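Local coordinates for intimin adherence protein (Escherichia coli O157:H7, PDB 3NCX) that probably anchors enterohaemorrhagic bacteria to host cells by binding the translocated intimin receptor Tir through its C-terminal region, at residues N15-I20 with G36-K41; Y49-E54 with I77-G82; D101-Y106 with N182-C187; S145-I150 with S162-L167. The protein carries 1 engineered substitution. All coordinates share one frame; numbering follows the deposited sequence.

Interaction 1. Residues N15-I20 with G36-K41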
loop_
_atom_site.group_PDB
_atom_site.type_symbol
_atom_site.label_atom_id
_atom_site.label_comp_id
_atom_site.label_asym_id
_atom_site.label_seq_id
_atom_site.Cartn_x
_atom_site.Cartn_y
_atom_site.Cartn_z
ATOM N N ASN A 15 -0.631 -15.626 -9.729
ATOM C CA ASN A 15 -1.678 -14.649 -9.462
ATOM C C ASN A 15 -1.847 -14.426 -7.963
ATOM O O ASN A 15 -2.380 -13.405 -7.526
ATOM C CB ASN A 15 -2.999 -15.096 -10.086
ATOM C CG ASN A 15 -4.141 -14.155 -9.765
ATOM O OD1 ASN A 15 -4.221 -13.051 -10.305
ATOM N ND2 ASN A 15 -5.035 -14.588 -8.883
ATOM N N LYS A 16 -1.384 -15.393 -7.180
ATOM C CA LYS A 16 -1.418 -15.292 -5.730
ATOM C C LYS A 16 -0.246 -14.435 -5.260
ATOM O O LYS A 16 0.915 -14.769 -5.498
ATOM C CB LYS A 16 -1.335 -16.685 -5.101
ATOM C CG LYS A 16 -2.014 -16.807 -3.746
ATOM C CD LYS A 16 -3.497 -17.135 -3.892
ATOM C CE LYS A 16 -3.701 -18.502 -4.535
ATOM N NZ LYS A 16 -5.141 -18.881 -4.622
ATOM N N VAL A 17 -0.553 -13.326 -4.597
ATOM C CA VAL A 17 0.473 -12.390 -4.151
ATOM C C VAL A 17 0.755 -12.514 -2.655
ATOM O O VAL A 17 -0.145 -12.788 -1.862
ATOM C CB VAL A 17 0.085 -10.934 -4.492
ATOM C CG1 VAL A 17 0.611 -9.974 -3.445
ATOM C CG2 VAL A 17 0.587 -10.561 -5.878
ATOM N N ASP A 18 2.014 -12.314 -2.278
ATOM C CA ASP A 18 2.414 -12.378 -0.878
ATOM C C ASP A 18 2.507 -10.985 -0.260
ATOM O O ASP A 18 3.490 -10.274 -0.463
ATOM C CB ASP A 18 3.757 -13.096 -0.739
ATOM C CG ASP A 18 4.254 -13.128 0.692
ATOM O OD1 ASP A 18 5.484 -13.069 0.899
ATOM O OD2 ASP A 18 3.413 -13.215 1.614
ATOM N N ILE A 19 1.480 -10.601 0.493
ATOM C CA ILE A 19 1.475 -9.308 1.170
ATOM C C ILE A 19 2.388 -9.340 2.390
ATOM O O ILE A 19 2.187 -10.130 3.311
ATOM C CB ILE A 19 0.057 -8.872 1.596
ATOM C CG1 ILE A 19 -0.799 -8.538 0.372
ATOM C CG2 ILE A 19 0.130 -7.661 2.514
ATOM C CD1 ILE A 19 -1.269 -9.743 -0.407
ATOM N N ILE A 20 3.391 -8.468 2.384
ATOM C CA ILE A 20 4.407 -8.438 3.428
ATOM C C ILE A 20 3.841 -8.121 4.810
ATOM O O ILE A 20 4.329 -8.629 5.819
ATOM C CB ILE A 20 5.501 -7.406 3.094
ATOM C CG1 ILE A 20 6.133 -7.724 1.739
ATOM C CG2 ILE A 20 6.558 -7.373 4.185
ATOM C CD1 ILE A 20 6.750 -9.103 1.670
ATOM N N GLY A 36 2.915 0.341 0.208
ATOM C CA GLY A 36 2.669 -1.028 0.616
ATOM C C GLY A 36 3.481 -1.946 -0.274
ATOM O O GLY A 36 3.823 -1.575 -1.399
ATOM N N GLN A 37 3.796 -3.140 0.216
ATOM C CA GLN A 37 4.698 -4.029 -0.509
ATOM C C GLN A 37 4.198 -5.468 -0.598
ATOM O O GLN A 37 3.476 -5.944 0.280
ATOM C CB GLN A 37 6.088 -3.988 0.125
ATOM C CG GLN A 37 6.704 -2.598 0.136
ATOM C CD GLN A 37 8.032 -2.552 0.855
ATOM O OE1 GLN A 37 8.197 -3.147 1.919
ATOM N NE2 GLN A 37 8.993 -1.845 0.274
ATOM N N PHE A 38 4.594 -6.156 -1.664
ATOM C CA PHE A 38 4.186 -7.540 -1.879
ATOM C C PHE A 38 5.147 -8.290 -2.799
ATOM O O PHE A 38 5.787 -7.695 -3.667
ATOM C CB PHE A 38 2.758 -7.602 -2.428
ATOM C CG PHE A 38 2.570 -6.869 -3.727
ATOM C CD1 PHE A 38 2.577 -7.553 -4.931
ATOM C CD2 PHE A 38 2.376 -5.497 -3.744
ATOM C CE1 PHE A 38 2.399 -6.882 -6.128
ATOM C CE2 PHE A 38 2.198 -4.820 -4.937
ATOM C CZ PHE A 38 2.210 -5.513 -6.130
ATOM N N LYS A 39 5.240 -9.601 -2.601
ATOM C CA LYS A 39 6.163 -10.437 -3.360
ATOM C C LYS A 39 5.454 -11.187 -4.482
ATOM O O LYS A 39 4.626 -12.062 -4.226
ATOM C CB LYS A 39 6.844 -11.448 -2.435
ATOM C CG LYS A 39 7.474 -10.844 -1.192
ATOM C CD LYS A 39 8.856 -10.281 -1.476
ATOM C CE LYS A 39 9.833 -11.385 -1.846
ATOM N NZ LYS A 39 11.227 -10.873 -1.964
ATOM N N LEU A 40 5.784 -10.844 -5.723
ATOM C CA LEU A 40 5.299 -11.593 -6.875
ATOM C C LEU A 40 6.063 -12.910 -6.990
ATOM O O LEU A 40 7.291 -12.929 -6.913
ATOM C CB LEU A 40 5.456 -10.776 -8.158
ATOM C CG LEU A 40 4.514 -9.582 -8.321
ATOM C CD1 LEU A 40 4.914 -8.740 -9.520
ATOM C CD2 LEU A 40 3.072 -10.051 -8.447
ATOM N N LYS A 41 5.331 -14.006 -7.166
ATOM C CA LYS A 41 5.940 -15.330 -7.235
ATOM C C LYS A 41 6.016 -15.843 -8.667
ATOM O O LYS A 41 4.994 -16.138 -9.282
ATOM C CB LYS A 41 5.156 -16.323 -6.375
ATOM C CG LYS A 41 5.711 -17.743 -6.386
ATOM C CD LYS A 41 6.651 -17.990 -5.213
ATOM C CE LYS A 41 7.878 -17.092 -5.267
ATOM N NZ LYS A 41 8.711 -17.215 -4.039
#
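The Phe38 ring takes Val17 obliquely at its CD1 corner, with Val17 CG1 3.5 Å from Phe38 CD1 and the second methyl close behind. At the edge, in the plane of the ring, lies the CD2 methyl of Leu40. That same Leu40 CD2 touches Val17 CG2 at 3.6 Å, which places the valine against two side chains, two residues apart, of the opposing strand. Phe38 reaches this position with CG set between its own backbone N and carbonyl carbon (chi1 59°), a turn that carries the ring away from its bridge partner Ile19 and toward Val17.

On the other face of the sheet, Asp18 and Lys39 run side by side, pointing the same way. They meet through the aliphatic part of the lysine, Asp18 OD1 lying 3.6 Å from Lys39 CG. The charged ends stay apart: Asp18 forms its salt bridge with Arg25, and the bent lysine chain leads NZ to a weak hydrogen bond with Ser64. Ile20 also rests on this lysine, its CD1 3.4 Å from Lys39 CG.

Antiparallel backbone bonds join the two strands: Lys39 N to Asp18 O at 2.8 Å, the reverse Asp18 N to Lys39 O, and a longer one from Ile20 N to Gln37 O at 3.3 Å.

Chemically the pairing has two characters. Val17, Phe38 and Leu40 turn an apolar face to Tyr89 and Ile91 of strand 86-91, as expected inside an Ig-like sandwich, while Asp18 lies against the lysine methylenes and pairs its charge with Arg25 instead.

Interaction 2. Residues Y49-E54 with I77-G82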
loop_
_atom_site.group_PDB
_atom_site.type_symbol
_atom_site.label_atom_id
_atom_site.label_comp_id
_atom_site.label_asym_id
_atom_site.label_seq_id
_atom_site.Cartn_x
_atom_site.Cartn_y
_atom_site.Cartn_z
ATOM N N TYR A 49 15.223 -15.171 -12.112
ATOM C CA TYR A 49 14.361 -14.162 -12.715
ATOM C C TYR A 49 14.884 -12.742 -12.532
ATOM O O TYR A 49 15.718 -12.478 -11.666
ATOM C CB TYR A 49 12.945 -14.269 -12.144
ATOM C CG TYR A 49 12.467 -15.693 -11.980
ATOM C CD1 TYR A 49 12.063 -16.442 -13.077
ATOM C CD2 TYR A 49 12.424 -16.289 -10.728
ATOM C CE1 TYR A 49 11.628 -17.747 -12.931
ATOM C CE2 TYR A 49 11.990 -17.590 -10.572
ATOM C CZ TYR A 49 11.593 -18.316 -11.675
ATOM O OH TYR A 49 11.159 -19.612 -11.519
ATOM N N SER A 50 14.385 -11.835 -13.366
ATOM C CA SER A 50 14.685 -10.414 -13.253
ATOM C C SER A 50 13.406 -9.635 -13.523
ATOM O O SER A 50 12.650 -9.973 -14.434
ATOM C CB SER A 50 15.777 -10.010 -14.246
ATOM O OG SER A 50 15.387 -10.295 -15.576
ATOM N N TRP A 51 13.158 -8.597 -12.732
ATOM C CA TRP A 51 11.879 -7.899 -12.792
ATOM C C TRP A 51 11.995 -6.488 -13.360
ATOM O O TRP A 51 13.046 -5.853 -13.272
ATOM C CB TRP A 51 11.225 -7.878 -11.409
ATOM C CG TRP A 51 11.149 -9.238 -10.788
ATOM C CD1 TRP A 51 12.154 -9.900 -10.143
ATOM C CD2 TRP A 51 10.013 -10.109 -10.758
ATOM N NE1 TRP A 51 11.712 -11.127 -9.712
ATOM C CE2 TRP A 51 10.400 -11.279 -10.077
ATOM C CE3 TRP A 51 8.703 -10.011 -11.240
ATOM C CZ2 TRP A 51 9.528 -12.345 -9.864
ATOM C CZ3 TRP A 51 7.838 -11.070 -11.029
ATOM C CH2 TRP A 51 8.254 -12.220 -10.347
ATOM N N TYR A 52 10.901 -6.007 -13.943
ATOM C CA TYR A 52 10.889 -4.712 -14.608
ATOM C C TYR A 52 9.525 -4.042 -14.490
ATOM O O TYR A 52 8.489 -4.699 -14.601
ATOM C CB TYR A 52 11.264 -4.880 -16.083
ATOM C CG TYR A 52 11.037 -3.648 -16.930
ATOM C CD1 TYR A 52 12.025 -2.682 -17.067
ATOM C CD2 TYR A 52 9.835 -3.455 -17.603
ATOM C CE1 TYR A 52 11.822 -1.557 -17.845
ATOM C CE2 TYR A 52 9.623 -2.333 -18.381
ATOM C CZ TYR A 52 10.619 -1.387 -18.500
ATOM O OH TYR A 52 10.413 -0.270 -19.275
ATOM N N SER A 53 9.530 -2.732 -14.267
ATOM C CA SER A 53 8.292 -1.967 -14.184
ATOM C C SER A 53 8.149 -1.052 -15.391
ATOM O O SER A 53 9.078 -0.328 -15.744
ATOM C CB SER A 53 8.255 -1.143 -12.896
ATOM O OG SER A 53 7.102 -0.320 -12.856
ATOM N N GLU A 54 6.981 -1.083 -16.024
ATOM C CA GLU A 54 6.744 -0.256 -17.200
ATOM C C GLU A 54 6.347 1.162 -16.815
ATOM O O GLU A 54 6.101 2.003 -17.679
ATOM C CB GLU A 54 5.677 -0.883 -18.098
ATOM C CG GLU A 54 6.050 -2.262 -18.617
ATOM C CD GLU A 54 5.347 -2.604 -19.914
ATOM O OE1 GLU A 54 5.033 -1.669 -20.681
ATOM O OE2 GLU A 54 5.108 -3.803 -20.166
ATOM N N ILE A 77 3.992 -5.287 -14.811
ATOM C CA ILE A 77 5.254 -5.784 -14.282
ATOM C C ILE A 77 5.686 -7.024 -15.053
ATOM O O ILE A 77 4.896 -7.945 -15.252
ATOM C CB ILE A 77 5.138 -6.134 -12.792
ATOM C CG1 ILE A 77 4.707 -4.900 -11.996
ATOM C CG2 ILE A 77 6.456 -6.694 -12.267
ATOM C CD1 ILE A 77 4.488 -5.166 -10.527
ATOM N N LYS A 78 6.941 -7.041 -15.490
ATOM C CA LYS A 78 7.452 -8.156 -16.279
ATOM C C LYS A 78 8.543 -8.940 -15.557
ATOM O O LYS A 78 9.447 -8.362 -14.953
ATOM C CB LYS A 78 7.969 -7.665 -17.634
ATOM C CG LYS A 78 6.875 -7.225 -18.597
ATOM C CD LYS A 78 7.452 -6.842 -19.950
ATOM C CE LYS A 78 6.353 -6.473 -20.931
ATOM N NZ LYS A 78 6.895 -5.961 -22.218
ATOM N N ALA A 79 8.444 -10.263 -15.625
ATOM C CA ALA A 79 9.463 -11.140 -15.069
ATOM C C ALA A 79 10.173 -11.880 -16.197
ATOM O O ALA A 79 9.530 -12.481 -17.058
ATOM C CB ALA A 79 8.844 -12.127 -14.095
ATOM N N THR A 80 11.501 -11.829 -16.194
ATOM C CA THR A 80 12.292 -12.484 -17.227
ATOM C C THR A 80 13.192 -13.564 -16.640
ATOM O O THR A 80 14.118 -13.273 -15.883
ATOM C CB THR A 80 13.153 -11.475 -18.011
ATOM O OG1 THR A 80 12.303 -10.623 -18.787
ATOM C CG2 THR A 80 14.111 -12.199 -18.940
ATOM N N SER A 81 12.909 -14.813 -16.994
ATOM C CA SER A 81 13.714 -15.940 -16.544
ATOM C C SER A 81 15.053 -15.959 -17.269
ATOM O O SER A 81 15.233 -15.273 -18.277
ATOM C CB SER A 81 12.968 -17.254 -16.777
ATOM O OG SER A 81 12.565 -17.376 -18.131
ATOM N N GLY A 82 15.990 -16.748 -16.754
ATOM C CA GLY A 82 17.321 -16.819 -17.325
ATOM C C GLY A 82 17.331 -17.403 -18.723
ATOM O O GLY A 82 18.232 -17.125 -19.515
#
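Tyr52 and Lys78 are an antiparallel hydrogen-bonded pair, Lys78 N to Tyr52 O and Tyr52 N to Lys78 O both at 2.9 Å, on strands whose directions differ by 157°. The key side-chain contact is a CH-pi one. Ala79 CB lies over one face of the Trp51 indole, 3.7 Å from the centroid of the six-membered ring and offset toward its rim, while Ile77 CG2 stands at the ring's edge, 4.1 Å from Trp51 CE3. In Trp51 a chi1 of -51° sets CG beside the backbone N, and a chi2 of 80° turns the ring face to Ala79. On this same face Tyr49 CD1 packs on Ser81 CB at 3.9 Å, and the Tyr49 hydroxyl bonds to Gly44 O.

On the opposite face, Ser50 gives Thr80 O two donors: its backbone N from above the carbonyl plane, and its OG in that plane on a lone pair, Ser50 OG to Thr80 O being 3.3 Å. Farther along, the extended Lys78 chain crosses Glu54 in a long salt bridge, Lys78 NZ to Glu54 OE2 3.5 Å, with OE2 nearer the CE methylene.

Within the Ig-like domain, strand 75-81 runs between strands 49-53 and 86-91 of a three-stranded sheet, and Trp51 and Ile77 press on Leu40 of strand 37-43 in the facing sheet.

Interaction 3. Residues D101-Y106 with N182-C187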
loop_
_atom_site.group_PDB
_atom_site.type_symbol
_atom_site.label_atom_id
_atom_site.label_comp_id
_atom_site.label_asym_id
_atom_site.label_seq_id
_atom_site.Cartn_x
_atom_site.Cartn_y
_atom_site.Cartn_z
ATOM N N ASP A 101 0.857 12.236 4.692
ATOM C CA ASP A 101 1.636 13.465 4.685
ATOM C C ASP A 101 2.126 13.786 6.091
ATOM O O ASP A 101 2.129 12.921 6.966
ATOM C CB ASP A 101 0.816 14.624 4.115
ATOM C CG ASP A 101 0.744 14.594 2.596
ATOM O OD1 ASP A 101 -0.038 13.789 2.048
ATOM O OD2 ASP A 101 1.469 15.381 1.951
ATOM N N LYS A 102 2.543 15.026 6.308
ATOM C CA LYS A 102 3.083 15.424 7.603
ATOM C C LYS A 102 1.986 15.602 8.652
ATOM O O LYS A 102 0.798 15.590 8.332
ATOM C CB LYS A 102 3.915 16.703 7.469
ATOM C CG LYS A 102 3.202 17.849 6.767
ATOM C CD LYS A 102 4.081 19.093 6.732
ATOM C CE LYS A 102 3.483 20.180 5.850
ATOM N NZ LYS A 102 2.146 20.620 6.332
ATOM N N GLN A 103 2.397 15.759 9.908
ATOM C CA GLN A 103 1.459 15.961 11.005
ATOM C C GLN A 103 0.929 17.389 10.995
ATOM O O GLN A 103 1.658 18.329 10.672
ATOM C CB GLN A 103 2.128 15.657 12.347
ATOM C CG GLN A 103 2.683 14.245 12.461
ATOM C CD GLN A 103 3.295 13.966 13.823
ATOM O OE1 GLN A 103 3.411 14.862 14.658
ATOM N NE2 GLN A 103 3.687 12.720 14.052
ATOM N N ALA A 104 -0.343 17.545 11.352
ATOM C CA ALA A 104 -0.993 18.852 11.345
ATOM C C ALA A 104 -2.293 18.817 12.142
ATOM O O ALA A 104 -2.761 17.749 12.531
ATOM C CB ALA A 104 -1.263 19.297 9.913
ATOM N N TYR A 105 -2.871 19.988 12.386
ATOM C CA TYR A 105 -4.173 20.066 13.037
ATOM C C TYR A 105 -5.253 19.779 12.004
ATOM O O TYR A 105 -4.997 19.851 10.803
ATOM C CB TYR A 105 -4.385 21.441 13.670
ATOM C CG TYR A 105 -3.366 21.790 14.730
ATOM C CD1 TYR A 105 -2.688 20.796 15.424
ATOM C CD2 TYR A 105 -3.080 23.112 15.037
ATOM C CE1 TYR A 105 -1.757 21.108 16.393
ATOM C CE2 TYR A 105 -2.149 23.436 16.004
ATOM C CZ TYR A 105 -1.489 22.430 16.679
ATOM O OH TYR A 105 -0.561 22.751 17.644
ATOM N N TYR A 106 -6.455 19.453 12.467
ATOM C CA TYR A 106 -7.522 19.046 11.558
ATOM C C TYR A 106 -7.708 20.015 10.393
ATOM O O TYR A 106 -7.678 19.609 9.231
ATOM C CB TYR A 106 -8.851 18.864 12.296
ATOM C CG TYR A 106 -9.941 18.311 11.404
ATOM C CD1 TYR A 106 -10.745 19.155 10.650
ATOM C CD2 TYR A 106 -10.149 16.942 11.300
ATOM C CE1 TYR A 106 -11.733 18.652 9.826
ATOM C CE2 TYR A 106 -11.134 16.430 10.479
ATOM C CZ TYR A 106 -11.923 17.289 9.744
ATOM O OH TYR A 106 -12.906 16.783 8.926
ATOM N N ASN A 182 0.789 15.546 16.924
ATOM C CA ASN A 182 1.061 14.124 16.734
ATOM C C ASN A 182 0.006 13.390 15.909
ATOM O O ASN A 182 -0.162 12.179 16.045
ATOM C CB ASN A 182 1.252 13.426 18.083
ATOM C CG ASN A 182 2.384 14.024 18.895
ATOM O OD1 ASN A 182 2.163 14.597 19.963
ATOM N ND2 ASN A 182 3.607 13.894 18.394
ATOM N N VAL A 183 -0.701 14.119 15.052
ATOM C CA VAL A 183 -1.704 13.507 14.184
ATOM C C VAL A 183 -1.366 13.742 12.716
ATOM O O VAL A 183 -1.205 14.885 12.283
ATOM C CB VAL A 183 -3.117 14.046 14.471
ATOM C CG1 VAL A 183 -4.141 13.285 13.649
ATOM C CG2 VAL A 183 -3.436 13.938 15.953
ATOM N N TYR A 184 -1.260 12.658 11.953
ATOM C CA TYR A 184 -0.877 12.739 10.547
ATOM C C TYR A 184 -2.044 13.108 9.639
ATOM O O TYR A 184 -3.178 12.689 9.867
ATOM C CB TYR A 184 -0.261 11.419 10.079
ATOM C CG TYR A 184 1.138 11.184 10.595
ATOM C CD1 TYR A 184 1.351 10.601 11.835
ATOM C CD2 TYR A 184 2.246 11.549 9.844
ATOM C CE1 TYR A 184 2.626 10.386 12.314
ATOM C CE2 TYR A 184 3.526 11.338 10.314
ATOM C CZ TYR A 184 3.711 10.755 11.550
ATOM O OH TYR A 184 4.986 10.541 12.026
ATOM N N ALA A 185 -1.753 13.896 8.609
ATOM C CA ALA A 185 -2.744 14.219 7.593
ATOM C C ALA A 185 -2.734 13.143 6.515
ATOM O O ALA A 185 -1.860 13.132 5.648
ATOM C CB ALA A 185 -2.460 15.582 6.985
ATOM N N VAL A 186 -3.699 12.232 6.581
ATOM C CA VAL A 186 -3.781 11.142 5.616
ATOM C C VAL A 186 -4.772 11.463 4.502
ATOM O O VAL A 186 -5.976 11.582 4.736
ATOM C CB VAL A 186 -4.164 9.807 6.287
ATOM C CG1 VAL A 186 -4.362 8.725 5.239
ATOM C CG2 VAL A 186 -3.094 9.389 7.282
ATOM N N CYS A 187 -4.253 11.606 3.289
ATOM C CA CYS A 187 -5.080 11.920 2.135
ATOM C C CYS A 187 -5.589 10.645 1.479
ATOM O O CYS A 187 -4.818 9.728 1.196
ATOM C CB CYS A 187 -4.295 12.754 1.120
ATOM S SG CYS A 187 -3.619 14.298 1.781
HETATM O O HOH W 1 4.308 11.619 16.779
HETATM O O HOH W 2 -0.929 16.858 14.816
#
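Gln103 lies across Tyr184, and its chain can be followed outward. CB sits by the backbone of the other strand, 3.4 Å from Val183 O. CG comes down over the centre of the Tyr184 ring, 3.6 Å from the centroid and only 5° off the ring normal, a CH-pi contact. Beyond it the chain runs on extended (chi2 -178°), so CD passes 3.7 Å from Asn182 CA. OE1 turns to that same alpha carbon, whereas NE2 stays near the tyrosine; the amide stands almost upright on the ring, 88° between planes. NE2 donates to a water at 3.0 Å from Gln103 NE2, and this water also accepts from Asn182 ND2, bridging the two amides. Asp101 O meets the edge of the Tyr184 ring in its plane.

Three backbone bonds run alongside: Ala104 N to Val183 O at 2.9 Å, Ala185 N to Lys102 O at 3.1 Å, and Asp101 N to Ala185 O.

In the C-type lectin-like domain, strand 97-103 pairs with 184-188 on one side and, parallel, with 32-33 on the other. Helix 106-112 follows directly, with Tyr105 at its N-cap position; its Ala109 touches Ala185, and just past it Cys113 forms a disulfide with Cys187.

Interaction 4. Residues S145-I150 with S162-L167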
loop_
_atom_site.group_PDB
_atom_site.type_symbol
_atom_site.label_atom_id
_atom_site.label_comp_id
_atom_site.label_asym_id
_atom_site.label_seq_id
_atom_site.Cartn_x
_atom_site.Cartn_y
_atom_site.Cartn_z
ATOM N N SER A 145 3.732 4.592 15.715
ATOM C CA SER A 145 2.330 4.981 15.697
ATOM C C SER A 145 2.038 5.933 14.544
ATOM O O SER A 145 2.825 6.833 14.258
ATOM C CB SER A 145 1.953 5.646 17.021
ATOM O OG SER A 145 0.700 6.300 16.930
ATOM N N ILE A 146 0.906 5.724 13.882
ATOM C CA ILE A 146 0.459 6.629 12.833
ATOM C C ILE A 146 -1.012 6.975 13.026
ATOM O O ILE A 146 -1.893 6.349 12.432
ATOM C CB ILE A 146 0.662 6.034 11.424
ATOM C CG1 ILE A 146 2.119 5.620 11.216
ATOM C CG2 ILE A 146 0.246 7.038 10.358
ATOM C CD1 ILE A 146 2.397 5.063 9.839
ATOM N N THR A 147 -1.273 7.969 13.869
ATOM C CA THR A 147 -2.632 8.435 14.106
ATOM C C THR A 147 -3.097 9.274 12.921
ATOM O O THR A 147 -2.397 10.191 12.487
ATOM C CB THR A 147 -2.731 9.269 15.404
ATOM O OG1 THR A 147 -2.338 8.467 16.524
ATOM C CG2 THR A 147 -4.152 9.756 15.617
ATOM N N ALA A 148 -4.276 8.955 12.398
ATOM C CA ALA A 148 -4.796 9.641 11.220
ATOM C C ALA A 148 -6.132 10.328 11.491
ATOM O O ALA A 148 -6.992 9.783 12.182
ATOM C CB ALA A 148 -4.928 8.663 10.060
ATOM N N TRP A 149 -6.303 11.528 10.942
ATOM C CA TRP A 149 -7.566 12.247 11.067
ATOM C C TRP A 149 -8.674 11.541 10.297
ATOM O O TRP A 149 -8.447 11.008 9.213
ATOM C CB TRP A 149 -7.436 13.682 10.541
ATOM C CG TRP A 149 -6.688 14.621 11.440
ATOM C CD1 TRP A 149 -5.477 15.205 11.192
ATOM C CD2 TRP A 149 -7.106 15.096 12.725
ATOM N NE1 TRP A 149 -5.117 16.011 12.244
ATOM C CE2 TRP A 149 -6.098 15.961 13.199
ATOM C CE3 TRP A 149 -8.234 14.872 13.522
ATOM C CZ2 TRP A 149 -6.182 16.601 14.437
ATOM C CZ3 TRP A 149 -8.316 15.510 14.749
ATOM C CH2 TRP A 149 -7.296 16.364 15.194
ATOM N N ILE A 150 -9.875 11.534 10.866
ATOM C CA ILE A 150 -11.066 11.122 10.136
ATOM C C ILE A 150 -11.876 12.382 9.856
ATOM O O ILE A 150 -11.891 13.299 10.675
ATOM C CB ILE A 150 -11.927 10.114 10.936
ATOM C CG1 ILE A 150 -11.346 8.702 10.844
ATOM C CG2 ILE A 150 -13.353 10.087 10.408
ATOM C CD1 ILE A 150 -10.034 8.521 11.556
ATOM N N SER A 162 -12.715 15.767 16.372
ATOM C CA SER A 162 -12.782 14.815 15.280
ATOM C C SER A 162 -12.099 13.525 15.704
ATOM O O SER A 162 -11.015 13.552 16.282
ATOM C CB SER A 162 -12.111 15.386 14.032
ATOM O OG SER A 162 -12.336 14.554 12.909
ATOM N N SER A 163 -12.742 12.397 15.422
ATOM C CA SER A 163 -12.192 11.099 15.786
ATOM C C SER A 163 -10.970 10.747 14.938
ATOM O O SER A 163 -10.749 11.332 13.877
ATOM C CB SER A 163 -13.263 10.018 15.659
ATOM O OG SER A 163 -13.880 10.072 14.387
ATOM N N THR A 164 -10.178 9.791 15.414
ATOM C CA THR A 164 -8.966 9.376 14.717
ATOM C C THR A 164 -8.813 7.860 14.699
ATOM O O THR A 164 -9.444 7.150 15.479
ATOM C CB THR A 164 -7.702 9.982 15.361
ATOM O OG1 THR A 164 -7.602 9.549 16.724
ATOM C CG2 THR A 164 -7.746 11.501 15.312
ATOM N N TYR A 165 -7.964 7.374 13.801
ATOM C CA TYR A 165 -7.666 5.951 13.706
ATOM C C TYR A 165 -6.180 5.748 13.421
ATOM O O TYR A 165 -5.603 6.430 12.575
ATOM C CB TYR A 165 -8.510 5.293 12.611
ATOM C CG TYR A 165 -8.225 3.819 12.426
ATOM C CD1 TYR A 165 -8.750 2.878 13.300
ATOM C CD2 TYR A 165 -7.435 3.369 11.375
ATOM C CE1 TYR A 165 -8.494 1.528 13.137
ATOM C CE2 TYR A 165 -7.174 2.021 11.203
ATOM C CZ TYR A 165 -7.707 1.105 12.088
ATOM O OH TYR A 165 -7.453 -0.239 11.927
ATOM N N ASN A 166 -5.564 4.811 14.132
ATOM C CA ASN A 166 -4.134 4.560 13.987
ATOM C C ASN A 166 -3.844 3.422 13.010
ATOM O O ASN A 166 -4.306 2.296 13.199
ATOM C CB ASN A 166 -3.513 4.270 15.353
ATOM C CG ASN A 166 -2.000 4.343 15.336
ATOM O OD1 ASN A 166 -1.349 3.867 14.405
ATOM N ND2 ASN A 166 -1.431 4.948 16.371
ATOM N N LEU A 167 -3.071 3.721 11.969
ATOM C CA LEU A 167 -2.800 2.762 10.901
ATOM C C LEU A 167 -1.836 1.649 11.310
ATOM O O LEU A 167 -1.560 0.740 10.526
ATOM C CB LEU A 167 -2.275 3.484 9.660
ATOM C CG LEU A 167 -3.277 4.416 8.976
ATOM C CD1 LEU A 167 -2.605 5.220 7.874
ATOM C CD2 LEU A 167 -4.449 3.618 8.424
#
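Two torsions bring Asn166 and Ser145 together. In Asn166 a chi1 of -166° puts CG opposite the backbone N across the CA-CB bond, reaching across to the loop before strand 147-149; in Ser145 a chi1 of 167° presents OG to it. Asn166 ND2 then donates to Ser145 OG at 2.6 Å, the hydroxyl tilted slightly from the amide plane. The other arm, Asn166 OD1, accepts from Ile146 N at 3.0 Å, that donor approaching from above the carbonyl plane, and it also takes the N-H of Ile168. Held at both ends, the amide should have its flip fixed.

Leu167 N continues the ladder to Ile146 O at 2.9 Å, followed by the Ala148-Tyr165 pair and by Ile150 N to Ser163 O.

On the face that carries Asn166, Thr147 CG2 rests 3.6 Å from Thr164 CB, and Trp149 lies side by side with Thr164, its CE3 3.8 Å from Thr164 CG2. Ser162 O sits at the edge of the indole, 3.7 Å from Trp149 CZ3. Tyr165 turns to the opposite face, where Ile150 CD1 packs on Tyr165 CB at 3.7 Å and both residues touch Leu124 of helix 121-131.

This is a largely buried pairing, and several of its polar groups find partners. The asparagine amide supplies the partner for Ile146 N where the regular strand has not yet begun, Trp149 NE1 is answered by Ala104 O, and methyl and ring packing within the lectin-like domain lies beside them.

The four contacts fall into two pairs, one in each domain of an elongated chain. Interactions 1 and 2, centres 15 Å apart, belong to the two facing sheets of the Ig-like domain and touch through Leu40, which meets Trp51 and Ile77; strands 37-43 and 49-53 are consecutive. Interactions 3 and 4 share the lectin-like domain with centres only 9 Å apart. Both segments of interaction 4 come between those of interaction 3 along the chain, and a probable hydrogen bond from Tyr184 N to Thr147 O joins the two strand pairs. Between domains the centres lie 26 to 38 Å apart without touching, consistent with an Ig-like stalk carrying a lectin-like module.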